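Local coordinates for ribosomal RNA processing protein 6 (Trypanosoma brucei brucei, PDB 4NLC), which probably removes nucleotides from the 3' ends of RNA as an exosome-associated 3'-5' exoribonuclease in ribosomal RNA processing, the chain being its catalytic core, at residues Glu60-Leu66 / His224-Tyr228; Tyr103-Gly107 / Tyr265-His269; Ile114-Thr118 / Leu227-Asp231; Tyr201-Trp206 / Glu214-Ala219. The protein carries 1 engineered substitution. One frame throughout, in Å; residues are numbered along the deposited sequence.

From the N terminus, residues 60-66, just before the first strand of the six-stranded exonuclease sheet, meet 224-228 in contact 1. The loop 103-107, between the neighbouring sheet strands 92-100 and 108-115, then pairs with 265-269 in contact 2; this span crosses that of contact 1. Contact 3 runs from the end of strand 108-115 to helix 226-238 and falls within the span of contact 2. Contact 4, the short closure of 201-206 on helix 213-224, lies within all three larger spans. Contacts 1 and 3, centres about 5 Å apart, share Leu227 and Tyr228 and both tie into helix 226-238, contact 1 from the lead-in to strand 71-74; a probable hydrogen bond joins Thr61 to Asp231.

Contact 1 of 4, residues Glu60-Leu66 / His224-Tyr228; sequences ETPYLSL and HFLLY
Tyr63 stands between Phe225 and Tyr228 and offers its face to one and its edge to the other. Phe225 turns its edge to one face of the Tyr63 ring, the planes 65° apart and Phe225 CD1 3.6 Å from Tyr63 CD2. Tyr63 points its own edge at the face of Tyr228, centroids 5.8 Å apart, giving two successive T-shaped pairs. The first torsion of Tyr63 (chi1 55°) tucks CG between backbone N and carbonyl carbon, which sets the ring there. Glu60 runs beside Tyr228 in the same direction, its CG 3.5 Å from Tyr228 CE1, and one water joins Glu60 OE2 to Tyr228 OH; Gln235 and Arg232 further hold these polar ends. The aromatic cluster fastens the extended lead-in to the exonuclease sheet onto the start of helix 226-238, and Cys193 of helix 185-193 touches all three rings. At the other end, histidine suits its place: its edge carries N-H donors and its face takes a methyl group. His224 NE2 donates to Leu64 O at 2.7 Å; the acceptor lies in the imidazole plane, whereas the donor stands above the carbonyl plane of Leu64. Asp120 holds ND1, so the charged form is probably stabilised. Leu66 CD2 makes a CH-pi contact over one face, 3.5 Å from the centroid, while a water bridging Leu64 N and His224 O lies against the opposite.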
loop_
_atom_site.group_PDB
_atom_site.type_symbol
_atom_site.label_atom_id
_atom_site.label_comp_id
_atom_site.label_asym_id
_atom_site.label_seq_id
_atom_site.Cartn_x
_atom_site.Cartn_y
_atom_site.Cartn_z
ATOM N N GLU A 60 -26.042 -11.922 11.923
ATOM C CA GLU A 60 -24.918 -12.038 11.004
ATOM C C GLU A 60 -25.302 -12.841 9.745
ATOM O O GLU A 60 -26.163 -13.728 9.806
ATOM C CB GLU A 60 -23.715 -12.665 11.730
ATOM C CG GLU A 60 -23.979 -14.049 12.310
ATOM C CD GLU A 60 -24.519 -14.164 13.724
ATOM O OE1 GLU A 60 -25.033 -13.160 14.267
ATOM O OE2 GLU A 60 -24.452 -15.282 14.281
ATOM N N THR A 61 -24.683 -12.505 8.608
ATOM C CA THR A 61 -24.842 -13.218 7.336
ATOM C C THR A 61 -23.543 -14.015 7.196
ATOM O O THR A 61 -22.471 -13.409 7.051
ATOM C CB THR A 61 -25.085 -12.252 6.183
ATOM O OG1 THR A 61 -26.319 -11.578 6.413
ATOM C CG2 THR A 61 -25.107 -12.943 4.830
ATOM N N PRO A 62 -23.589 -15.362 7.339
ATOM C CA PRO A 62 -22.339 -16.129 7.270
ATOM C C PRO A 62 -21.715 -16.137 5.887
ATOM O O PRO A 62 -22.401 -15.958 4.883
ATOM C CB PRO A 62 -22.719 -17.530 7.779
ATOM C CG PRO A 62 -24.139 -17.416 8.269
ATOM C CD PRO A 62 -24.749 -16.250 7.544
ATOM N N TYR A 63 -20.394 -16.276 5.862
ATOM C CA TYR A 63 -19.579 -16.354 4.661
ATOM C C TYR A 63 -20.046 -17.553 3.830
ATOM O O TYR A 63 -20.577 -18.528 4.369
ATOM C CB TYR A 63 -18.093 -16.499 5.046
ATOM C CG TYR A 63 -17.798 -17.668 5.967
ATOM C CD1 TYR A 63 -17.958 -17.553 7.345
ATOM C CD2 TYR A 63 -17.357 -18.889 5.460
ATOM C CE1 TYR A 63 -17.725 -18.636 8.194
ATOM C CE2 TYR A 63 -17.119 -19.976 6.301
ATOM C CZ TYR A 63 -17.280 -19.836 7.672
ATOM O OH TYR A 63 -17.006 -20.884 8.524
ATOM N N LEU A 64 -19.855 -17.477 2.535
ATOM C CA LEU A 64 -20.284 -18.532 1.624
ATOM C C LEU A 64 -19.249 -19.654 1.568
ATOM O O LEU A 64 -18.163 -19.532 2.141
ATOM C CB LEU A 64 -20.503 -17.930 0.219
ATOM C CG LEU A 64 -21.496 -16.771 0.080
ATOM C CD1 LEU A 64 -21.783 -16.509 -1.379
ATOM C CD2 LEU A 64 -22.815 -17.070 0.796
ATOM N N SER A 65 -19.596 -20.761 0.917
ATOM C CA SER A 65 -18.644 -21.845 0.747
ATOM C C SER A 65 -17.654 -21.423 -0.320
ATOM O O SER A 65 -18.063 -20.886 -1.368
ATOM C CB SER A 65 -19.352 -23.106 0.271
ATOM O OG SER A 65 -18.397 -24.020 -0.235
ATOM N N LEU A 66 -16.373 -21.731 -0.101
ATOM C CA LEU A 66 -15.341 -21.463 -1.112
ATOM C C LEU A 66 -15.501 -22.411 -2.327
ATOM O O LEU A 66 -15.028 -22.097 -3.414
ATOM C CB LEU A 66 -13.930 -21.581 -0.516
ATOM C CG LEU A 66 -13.470 -20.448 0.392
ATOM C CD1 LEU A 66 -12.150 -20.805 1.051
ATOM C CD2 LEU A 66 -13.342 -19.129 -0.368
ATOM N N HIS A 224 -13.152 -12.712 1.513
ATOM C CA HIS A 224 -14.251 -13.691 1.580
ATOM C C HIS A 224 -14.953 -13.808 2.955
ATOM O O HIS A 224 -16.186 -13.931 3.000
ATOM C CB HIS A 224 -13.742 -15.055 1.116
ATOM C CG HIS A 224 -14.794 -16.114 1.131
ATOM N ND1 HIS A 224 -15.636 -16.303 0.060
ATOM C CD2 HIS A 224 -15.118 -16.995 2.110
ATOM C CE1 HIS A 224 -16.445 -17.289 0.412
ATOM N NE2 HIS A 224 -16.176 -17.727 1.647
ATOM N N PHE A 225 -14.190 -13.702 4.061
ATOM C CA PHE A 225 -14.765 -13.829 5.410
ATOM C C PHE A 225 -14.985 -12.483 6.131
ATOM O O PHE A 225 -15.540 -12.463 7.234
ATOM C CB PHE A 225 -13.888 -14.751 6.291
ATOM C CG PHE A 225 -13.433 -16.038 5.633
ATOM C CD1 PHE A 225 -14.217 -17.186 5.692
ATOM C CD2 PHE A 225 -12.198 -16.118 5.005
ATOM C CE1 PHE A 225 -13.782 -18.377 5.114
ATOM C CE2 PHE A 225 -11.791 -17.298 4.385
ATOM C CZ PHE A 225 -12.564 -18.429 4.481
ATOM N N LEU A 226 -14.537 -11.381 5.520
ATOM C CA LEU A 226 -14.520 -10.075 6.137
ATOM C C LEU A 226 -15.900 -9.488 6.450
ATOM O O LEU A 226 -16.044 -8.834 7.486
ATOM C CB LEU A 226 -13.660 -9.092 5.326
ATOM C CG LEU A 226 -13.127 -7.844 6.083
ATOM C CD1 LEU A 226 -12.495 -8.224 7.438
ATOM C CD2 LEU A 226 -12.101 -7.088 5.243
ATOM N N LEU A 227 -16.916 -9.729 5.618
ATOM C CA LEU A 227 -18.244 -9.188 5.957
ATOM C C LEU A 227 -18.894 -9.916 7.126
ATOM O O LEU A 227 -19.592 -9.277 7.892
ATOM C CB LEU A 227 -19.180 -9.111 4.756
ATOM C CG LEU A 227 -18.765 -8.149 3.649
ATOM C CD1 LEU A 227 -19.673 -8.313 2.452
ATOM C CD2 LEU A 227 -18.710 -6.718 4.140
ATOM N N TYR A 228 -18.627 -11.224 7.299
ATOM C CA TYR A 228 -19.130 -11.981 8.468
ATOM C C TYR A 228 -18.433 -11.469 9.710
ATOM O O TYR A 228 -19.086 -11.279 10.725
ATOM C CB TYR A 228 -18.903 -13.491 8.331
ATOM C CG TYR A 228 -19.280 -14.292 9.571
ATOM C CD1 TYR A 228 -20.615 -14.516 9.904
ATOM C CD2 TYR A 228 -18.302 -14.850 10.390
ATOM C CE1 TYR A 228 -20.970 -15.273 11.023
ATOM C CE2 TYR A 228 -18.645 -15.599 11.523
ATOM C CZ TYR A 228 -19.981 -15.814 11.827
ATOM O OH TYR A 228 -20.328 -16.568 12.920
HETATM O O HOH W 1 -22.967 -17.045 12.896
HETATM O O HOH W 2 -18.282 -15.160 1.667
#

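Contact 2 of 4, residues Tyr103-Gly107 / Tyr265-His269; sequences YSYQG and YEKPH
Tyr105 reaches Pro268 with the far part of its ring: CE2 lies 3.8 Å from Pro268 CB, the two side chains sliding past each other in opposite directions. A tyrosine suits the place because its apolar ring carbons can pack on proline while its hydroxyl extends to Asp303. Gln106 follows and carries the polar part. With CG beside the backbone N (chi1 -64°), the extended chain brings the amide to the hydroxyl of Tyr265, whose OH donates to Gln106 OE1 at 2.7 Å. The donor lies in the carbonyl plane, on a lone pair, and the amide and phenol ring are nearly coplanar, 18° apart. Asn15 takes the other end of the amide, NE2, which fixes its flip. The loop joins strands 92-100 and 108-115 of the exonuclease sheet, and the link from Tyr105 to Asp303 carries it towards the helical HRDC region. Lower on Gln106, CG rests 3.6 Å from Pro268 CD, an apolar contact that a glutamine stem readily makes. A water donates to both Gln106 O and Tyr265 OH, giving the phenol oxygen a second partner. At Gly107, where phi is positive, the backbone N bonds to Ser104 OG at 2.9 Å in an ST motif.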
loop_
_atom_site.group_PDB
_atom_site.type_symbol
_atom_site.label_atom_id
_atom_site.label_comp_id
_atom_site.label_asym_id
_atom_site.label_seq_id
_atom_site.Cartn_x
_atom_site.Cartn_y
_atom_site.Cartn_z
ATOM N N TYR A 103 10.836 -3.338 -6.493
ATOM C CA TYR A 103 11.216 -2.807 -7.812
ATOM C C TYR A 103 10.368 -1.619 -8.218
ATOM O O TYR A 103 9.824 -1.558 -9.327
ATOM C CB TYR A 103 11.198 -3.918 -8.874
ATOM C CG TYR A 103 12.180 -5.031 -8.582
ATOM C CD1 TYR A 103 13.538 -4.871 -8.839
ATOM C CD2 TYR A 103 11.744 -6.265 -8.099
ATOM C CE1 TYR A 103 14.445 -5.900 -8.598
ATOM C CE2 TYR A 103 12.640 -7.312 -7.880
ATOM C CZ TYR A 103 13.994 -7.117 -8.114
ATOM O OH TYR A 103 14.898 -8.126 -7.888
ATOM N N SER A 104 10.258 -0.663 -7.291
ATOM C CA SER A 104 9.514 0.575 -7.425
ATOM C C SER A 104 9.926 1.502 -6.286
ATOM O O SER A 104 10.028 1.061 -5.122
ATOM C CB SER A 104 8.011 0.319 -7.378
ATOM O OG SER A 104 7.307 1.545 -7.433
ATOM N N TYR A 105 10.154 2.792 -6.623
ATOM C CA TYR A 105 10.535 3.782 -5.612
ATOM C C TYR A 105 9.424 4.031 -4.600
ATOM O O TYR A 105 9.635 3.834 -3.410
ATOM C CB TYR A 105 11.007 5.093 -6.240
ATOM C CG TYR A 105 11.574 6.009 -5.189
ATOM C CD1 TYR A 105 12.832 5.774 -4.635
ATOM C CD2 TYR A 105 10.824 7.068 -4.683
ATOM C CE1 TYR A 105 13.331 6.573 -3.607
ATOM C CE2 TYR A 105 11.319 7.880 -3.662
ATOM C CZ TYR A 105 12.573 7.632 -3.132
ATOM O OH TYR A 105 13.059 8.449 -2.142
ATOM N N GLN A 106 8.248 4.451 -5.067
ATOM C CA GLN A 106 7.114 4.717 -4.188
ATOM C C GLN A 106 6.321 3.456 -3.936
ATOM O O GLN A 106 5.577 3.385 -2.960
ATOM C CB GLN A 106 6.187 5.792 -4.790
ATOM C CG GLN A 106 6.831 7.182 -4.939
ATOM C CD GLN A 106 5.880 8.162 -5.581
ATOM O OE1 GLN A 106 4.772 8.415 -5.096
ATOM N NE2 GLN A 106 6.258 8.669 -6.735
ATOM N N GLY A 107 6.463 2.477 -4.823
ATOM C CA GLY A 107 5.687 1.250 -4.734
ATOM C C GLY A 107 4.403 1.415 -5.520
ATOM O O GLY A 107 4.081 2.520 -5.978
ATOM N N TYR A 265 -1.803 10.192 1.489
ATOM C CA TYR A 265 -0.595 9.609 0.968
ATOM C C TYR A 265 0.427 10.780 0.845
ATOM O O TYR A 265 0.080 11.877 0.396
ATOM C CB TYR A 265 -0.838 9.001 -0.440
ATOM C CG TYR A 265 0.468 8.573 -1.091
ATOM C CD1 TYR A 265 1.164 7.457 -0.628
ATOM C CD2 TYR A 265 1.097 9.384 -2.032
ATOM C CE1 TYR A 265 2.434 7.136 -1.117
ATOM C CE2 TYR A 265 2.354 9.058 -2.545
ATOM C CZ TYR A 265 3.012 7.926 -2.092
ATOM O OH TYR A 265 4.240 7.574 -2.600
ATOM N N GLU A 266 1.681 10.520 1.168
ATOM C CA GLU A 266 2.756 11.495 0.931
ATOM C C GLU A 266 3.959 10.753 0.405
ATOM O O GLU A 266 4.258 9.662 0.891
ATOM C CB GLU A 266 3.075 12.390 2.145
ATOM C CG GLU A 266 3.992 13.579 1.843
ATOM C CD GLU A 266 3.606 14.499 0.694
ATOM O OE1 GLU A 266 2.879 15.483 0.939
ATOM O OE2 GLU A 266 4.033 14.239 -0.452
ATOM N N LYS A 267 4.586 11.301 -0.653
ATOM C CA LYS A 267 5.755 10.725 -1.330
ATOM C C LYS A 267 6.884 10.418 -0.342
ATOM O O LYS A 267 7.096 11.219 0.577
ATOM C CB LYS A 267 6.315 11.720 -2.370
ATOM C CG LYS A 267 5.487 11.925 -3.626
ATOM C CD LYS A 267 6.449 12.342 -4.727
ATOM C CE LYS A 267 5.774 12.944 -5.915
ATOM N NZ LYS A 267 6.776 13.360 -6.913
ATOM N N PRO A 268 7.655 9.312 -0.531
ATOM C CA PRO A 268 8.812 9.066 0.347
ATOM C C PRO A 268 9.693 10.319 0.423
ATOM O O PRO A 268 9.989 10.971 -0.579
ATOM C CB PRO A 268 9.510 7.879 -0.315
ATOM C CG PRO A 268 8.414 7.161 -1.026
ATOM C CD PRO A 268 7.563 8.272 -1.573
ATOM N N HIS A 269 10.007 10.686 1.653
ATOM C CA HIS A 269 10.688 11.892 2.123
ATOM C C HIS A 269 12.203 11.706 2.346
ATOM O O HIS A 269 12.606 11.071 3.329
ATOM C CB HIS A 269 9.992 12.289 3.439
ATOM C CG HIS A 269 9.020 11.227 3.889
ATOM N ND1 HIS A 269 9.459 9.972 4.311
ATOM C CD2 HIS A 269 7.663 11.225 3.859
ATOM C CE1 HIS A 269 8.363 9.270 4.556
ATOM N NE2 HIS A 269 7.257 9.980 4.303
HETATM O O HOH W 3 5.572 5.255 -1.013
#

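Contact 3 of 4, residues Ile114-Thr118 / Leu227-Asp231; sequences ISTRT and LYVYD
Arg117 grips Asp231 end-on with two nitrogens, a salt bridge that fastens the segment leaving strand 108-115 to helix 226-238 of the RNase H-like exonuclease fold. Arg117 NH2 donates to Asp231 OD1 at 2.7 Å, almost straight at 172° and on the syn side of the carboxylate. The second bond, from Arg117 NH1 to Asp231 OD2 at 2.8 Å, is more bent and comes in from above the carboxylate plane, since the guanidinium and carboxylate are turned 29° apart. Against this salt bridge lies Leu227, one helical turn before Asp231: its CB covers one face of the guanidinium, 3.5 Å from Arg117 NH1, while Leu227 CD1 touches the arginine stem and Ser115 O. Leucine suits the spot, being apolar towards Ala94 and Val147 of the sheet, while its CB and CD1 give the guanidinium and the arginine stem an apolar surface. The arginine chain bends at chi2 (-58°) to come back over it. In the next shell, Glu92 forms a salt bridge with Arg117 NE and Thr61 N bonds to Asp231 OD2, so both charged groups have further partners that limit their rotation. The backbone around Arg117 lies within an ST turn, in which Thr118 N donates to Thr116 OG1 at 3.3 Å.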
loop_
_atom_site.group_PDB
_atom_site.type_symbol
_atom_site.label_atom_id
_atom_site.label_comp_id
_atom_site.label_asym_id
_atom_site.label_seq_id
_atom_site.Cartn_x
_atom_site.Cartn_y
_atom_site.Cartn_z
ATOM N N ILE A 114 -12.347 -7.754 -3.692
ATOM C CA ILE A 114 -13.639 -7.267 -3.218
ATOM C C ILE A 114 -14.559 -8.439 -2.975
ATOM O O ILE A 114 -14.760 -9.244 -3.880
ATOM C CB ILE A 114 -14.315 -6.229 -4.185
ATOM C CG1 ILE A 114 -13.457 -4.952 -4.386
ATOM C CG2 ILE A 114 -15.708 -5.826 -3.667
ATOM C CD1 ILE A 114 -13.329 -4.535 -5.826
ATOM N N SER A 115 -15.199 -8.478 -1.808
ATOM C CA SER A 115 -16.229 -9.473 -1.567
ATOM C C SER A 115 -17.537 -8.779 -1.250
ATOM O O SER A 115 -17.558 -7.774 -0.531
ATOM C CB SER A 115 -15.871 -10.408 -0.413
ATOM O OG SER A 115 -14.817 -11.312 -0.707
ATOM N N THR A 116 -18.629 -9.361 -1.744
ATOM C CA THR A 116 -19.998 -8.957 -1.425
ATOM C C THR A 116 -20.573 -10.144 -0.673
ATOM O O THR A 116 -19.926 -11.190 -0.600
ATOM C CB THR A 116 -20.852 -8.580 -2.686
ATOM O OG1 THR A 116 -21.253 -9.742 -3.406
ATOM C CG2 THR A 116 -20.165 -7.590 -3.611
ATOM N N ARG A 117 -21.797 -10.013 -0.152
ATOM C CA ARG A 117 -22.486 -11.111 0.533
ATOM C C ARG A 117 -22.705 -12.323 -0.385
ATOM O O ARG A 117 -22.913 -13.415 0.117
ATOM C CB ARG A 117 -23.863 -10.635 1.068
ATOM C CG ARG A 117 -23.794 -9.483 2.072
ATOM C CD ARG A 117 -22.946 -9.813 3.298
ATOM N NE ARG A 117 -23.070 -8.731 4.257
ATOM C CZ ARG A 117 -22.798 -8.813 5.549
ATOM N NH1 ARG A 117 -22.306 -9.934 6.062
ATOM N NH2 ARG A 117 -23.007 -7.774 6.339
ATOM N N THR A 118 -22.699 -12.131 -1.715
ATOM C CA THR A 118 -23.044 -13.213 -2.657
ATOM C C THR A 118 -21.899 -13.700 -3.547
ATOM O O THR A 118 -22.045 -14.728 -4.215
ATOM C CB THR A 118 -24.255 -12.791 -3.525
ATOM O OG1 THR A 118 -24.072 -11.448 -4.023
ATOM C CG2 THR A 118 -25.563 -12.911 -2.776
ATOM N N LEU A 227 -16.916 -9.729 5.618
ATOM C CA LEU A 227 -18.244 -9.188 5.957
ATOM C C LEU A 227 -18.894 -9.916 7.126
ATOM O O LEU A 227 -19.592 -9.277 7.892
ATOM C CB LEU A 227 -19.180 -9.111 4.756
ATOM C CG LEU A 227 -18.765 -8.149 3.649
ATOM C CD1 LEU A 227 -19.673 -8.313 2.452
ATOM C CD2 LEU A 227 -18.710 -6.718 4.140
ATOM N N TYR A 228 -18.627 -11.224 7.299
ATOM C CA TYR A 228 -19.130 -11.981 8.468
ATOM C C TYR A 228 -18.433 -11.469 9.710
ATOM O O TYR A 228 -19.086 -11.279 10.725
ATOM C CB TYR A 228 -18.903 -13.491 8.331
ATOM C CG TYR A 228 -19.280 -14.292 9.571
ATOM C CD1 TYR A 228 -20.615 -14.516 9.904
ATOM C CD2 TYR A 228 -18.302 -14.850 10.390
ATOM C CE1 TYR A 228 -20.970 -15.273 11.023
ATOM C CE2 TYR A 228 -18.645 -15.599 11.523
ATOM C CZ TYR A 228 -19.981 -15.814 11.827
ATOM O OH TYR A 228 -20.328 -16.568 12.920
ATOM N N VAL A 229 -17.103 -11.264 9.629
ATOM C CA VAL A 229 -16.254 -10.737 10.714
ATOM C C VAL A 229 -16.809 -9.374 11.123
ATOM O O VAL A 229 -17.004 -9.109 12.310
ATOM C CB VAL A 229 -14.751 -10.692 10.277
ATOM C CG1 VAL A 229 -13.920 -9.757 11.157
ATOM C CG2 VAL A 229 -14.150 -12.098 10.271
ATOM N N TYR A 230 -17.129 -8.543 10.119
ATOM C CA TYR A 230 -17.726 -7.220 10.294
ATOM C C TYR A 230 -19.036 -7.316 11.138
ATOM O O TYR A 230 -19.175 -6.600 12.123
ATOM C CB TYR A 230 -17.986 -6.584 8.902
ATOM C CG TYR A 230 -18.846 -5.340 8.920
ATOM C CD1 TYR A 230 -18.412 -4.177 9.560
ATOM C CD2 TYR A 230 -20.049 -5.291 8.222
ATOM C CE1 TYR A 230 -19.166 -3.003 9.525
ATOM C CE2 TYR A 230 -20.813 -4.118 8.174
ATOM C CZ TYR A 230 -20.368 -2.979 8.834
ATOM O OH TYR A 230 -21.129 -1.837 8.850
ATOM N N ASP A 231 -19.955 -8.228 10.764
ATOM C CA ASP A 231 -21.224 -8.476 11.467
ATOM C C ASP A 231 -20.970 -8.883 12.941
ATOM O O ASP A 231 -21.559 -8.307 13.850
ATOM C CB ASP A 231 -22.022 -9.587 10.759
ATOM C CG ASP A 231 -22.600 -9.272 9.399
ATOM O OD1 ASP A 231 -22.634 -8.085 9.026
ATOM O OD2 ASP A 231 -23.061 -10.207 8.726
#

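Contact 4 of 4, residues Tyr201-Trp206 / Glu214-Ala219; sequences YQTADW and EMVSYA
Glu214 opens the helical side by laying its aliphatic stem against the phenol end of Tyr201, CB 3.2 Å from Tyr201 OH. Met215, next along, is the long flexible side chain that lies between the Tyr201 and Trp206 rings. Its CG lies 3.5 Å from Tyr201 CD1, and the bend at chi3 (76°) swings CE onto the face of the Trp206 six-membered ring, 3.6 Å from the centroid. The sulfur stands farther above the same face, a Met-aromatic contact, and CE also touches the methyl of Ala204. Residues 201-204 form a type I beta turn in the loop that packs on helix 213-224 of the exonuclease domain. Tyr218 comes one turn later; it begins the sequence YAQQD, which matches the YxxxD signature of DEDD-Y nucleases, so it is probably the family tyrosine. Its ring takes Tyr201 CB over one face, 3.8 Å from the centroid, in a CH-pi contact. CD1 of Tyr218 meets the edge of the indole, 3.5 Å from Trp206 CZ2, the rings oblique at 36°. The Ala219 methyl comes near Trp206 CH2 and also touches Leu111 and Ile122 of the sheet.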
loop_
_atom_site.group_PDB
_atom_site.type_symbol
_atom_site.label_atom_id
_atom_site.label_comp_id
_atom_site.label_asym_id
_atom_site.label_seq_id
_atom_site.Cartn_x
_atom_site.Cartn_y
_atom_site.Cartn_z
ATOM N N TYR A 201 1.848 -16.408 1.318
ATOM C CA TYR A 201 1.817 -15.443 0.208
ATOM C C TYR A 201 1.772 -13.943 0.574
ATOM O O TYR A 201 1.740 -13.119 -0.335
ATOM C CB TYR A 201 0.674 -15.795 -0.756
ATOM C CG TYR A 201 0.851 -17.170 -1.358
ATOM C CD1 TYR A 201 1.822 -17.407 -2.327
ATOM C CD2 TYR A 201 0.112 -18.254 -0.897
ATOM C CE1 TYR A 201 2.037 -18.683 -2.840
ATOM C CE2 TYR A 201 0.307 -19.535 -1.416
ATOM C CZ TYR A 201 1.277 -19.745 -2.381
ATOM O OH TYR A 201 1.481 -20.998 -2.899
ATOM N N GLN A 202 1.858 -13.579 1.859
ATOM C CA GLN A 202 1.867 -12.167 2.265
ATOM C C GLN A 202 3.032 -11.391 1.615
ATOM O O GLN A 202 2.845 -10.236 1.202
ATOM C CB GLN A 202 1.936 -12.041 3.796
ATOM C CG GLN A 202 1.575 -10.635 4.305
ATOM C CD GLN A 202 1.780 -10.445 5.794
ATOM O OE1 GLN A 202 2.521 -11.185 6.460
ATOM N NE2 GLN A 202 1.146 -9.416 6.343
ATOM N N THR A 203 4.207 -12.058 1.488
ATOM C CA THR A 203 5.445 -11.493 0.927
ATOM C C THR A 203 5.732 -11.918 -0.536
ATOM O O THR A 203 6.836 -11.682 -1.030
ATOM C CB THR A 203 6.632 -11.805 1.853
ATOM O OG1 THR A 203 6.849 -13.215 1.885
ATOM C CG2 THR A 203 6.437 -11.259 3.260
ATOM N N ALA A 204 4.744 -12.500 -1.235
ATOM C CA ALA A 204 4.882 -12.917 -2.642
ATOM C C ALA A 204 5.054 -11.719 -3.625
ATOM O O ALA A 204 4.916 -10.556 -3.229
ATOM C CB ALA A 204 3.684 -13.764 -3.054
ATOM N N ASP A 205 5.408 -12.020 -4.892
ATOM C CA ASP A 205 5.545 -11.014 -5.932
ATOM C C ASP A 205 4.175 -10.897 -6.626
ATOM O O ASP A 205 3.786 -11.757 -7.438
ATOM C CB ASP A 205 6.658 -11.377 -6.926
ATOM C CG ASP A 205 7.054 -10.237 -7.860
ATOM O OD1 ASP A 205 6.318 -9.225 -7.916
ATOM O OD2 ASP A 205 8.126 -10.336 -8.495
ATOM N N TRP A 206 3.435 -9.835 -6.280
ATOM C CA TRP A 206 2.083 -9.627 -6.803
ATOM C C TRP A 206 2.065 -8.975 -8.193
ATOM O O TRP A 206 0.996 -8.773 -8.755
ATOM C CB TRP A 206 1.223 -8.883 -5.790
ATOM C CG TRP A 206 0.897 -9.747 -4.622
ATOM C CD1 TRP A 206 1.525 -9.766 -3.408
ATOM C CD2 TRP A 206 -0.079 -10.800 -4.589
ATOM N NE1 TRP A 206 0.982 -10.755 -2.609
ATOM C CE2 TRP A 206 0.010 -11.417 -3.317
ATOM C CE3 TRP A 206 -1.026 -11.280 -5.515
ATOM C CZ2 TRP A 206 -0.838 -12.461 -2.933
ATOM C CZ3 TRP A 206 -1.828 -12.351 -5.150
ATOM C CH2 TRP A 206 -1.742 -12.918 -3.868
ATOM N N GLU A 214 -2.921 -20.788 -6.319
ATOM C CA GLU A 214 -2.676 -20.644 -4.871
ATOM C C GLU A 214 -2.753 -19.180 -4.440
ATOM O O GLU A 214 -3.233 -18.871 -3.334
ATOM C CB GLU A 214 -1.314 -21.242 -4.468
ATOM C CG GLU A 214 -1.160 -22.736 -4.714
ATOM C CD GLU A 214 -0.764 -23.200 -6.110
ATOM O OE1 GLU A 214 -0.462 -24.409 -6.242
ATOM O OE2 GLU A 214 -0.756 -22.387 -7.066
ATOM N N MET A 215 -2.253 -18.282 -5.311
ATOM C CA MET A 215 -2.280 -16.832 -5.073
ATOM C C MET A 215 -3.689 -16.254 -5.360
ATOM O O MET A 215 -4.127 -15.324 -4.669
ATOM C CB MET A 215 -1.184 -16.137 -5.875
ATOM C CG MET A 215 0.173 -16.282 -5.238
ATOM S SD MET A 215 1.556 -15.670 -6.223
ATOM C CE MET A 215 1.418 -13.935 -6.020
ATOM N N VAL A 216 -4.435 -16.860 -6.311
ATOM C CA VAL A 216 -5.827 -16.450 -6.564
ATOM C C VAL A 216 -6.631 -16.798 -5.286
ATOM O O VAL A 216 -7.384 -15.964 -4.789
ATOM C CB VAL A 216 -6.435 -17.107 -7.828
ATOM C CG1 VAL A 216 -7.922 -16.801 -7.938
ATOM C CG2 VAL A 216 -5.701 -16.670 -9.100
ATOM N N SER A 217 -6.407 -18.004 -4.731
ATOM C CA SER A 217 -7.073 -18.463 -3.503
ATOM C C SER A 217 -6.701 -17.583 -2.293
ATOM O O SER A 217 -7.598 -17.174 -1.550
ATOM C CB SER A 217 -6.786 -19.935 -3.239
ATOM O OG SER A 217 -7.440 -20.308 -2.042
ATOM N N TYR A 218 -5.392 -17.243 -2.141
ATOM C CA TYR A 218 -4.913 -16.333 -1.096
ATOM C C TYR A 218 -5.617 -14.977 -1.162
ATOM O O TYR A 218 -6.046 -14.457 -0.126
ATOM C CB TYR A 218 -3.384 -16.107 -1.192
ATOM C CG TYR A 218 -2.854 -15.176 -0.115
ATOM C CD1 TYR A 218 -2.811 -13.799 -0.315
ATOM C CD2 TYR A 218 -2.425 -15.671 1.113
ATOM C CE1 TYR A 218 -2.363 -12.937 0.684
ATOM C CE2 TYR A 218 -1.938 -14.823 2.103
ATOM C CZ TYR A 218 -1.912 -13.457 1.888
ATOM O OH TYR A 218 -1.448 -12.632 2.883
ATOM N N ALA A 219 -5.667 -14.377 -2.366
ATOM C CA ALA A 219 -6.283 -13.067 -2.599
ATOM C C ALA A 219 -7.791 -13.073 -2.262
ATOM O O ALA A 219 -8.277 -12.209 -1.526
ATOM C CB ALA A 219 -6.054 -12.636 -4.044
#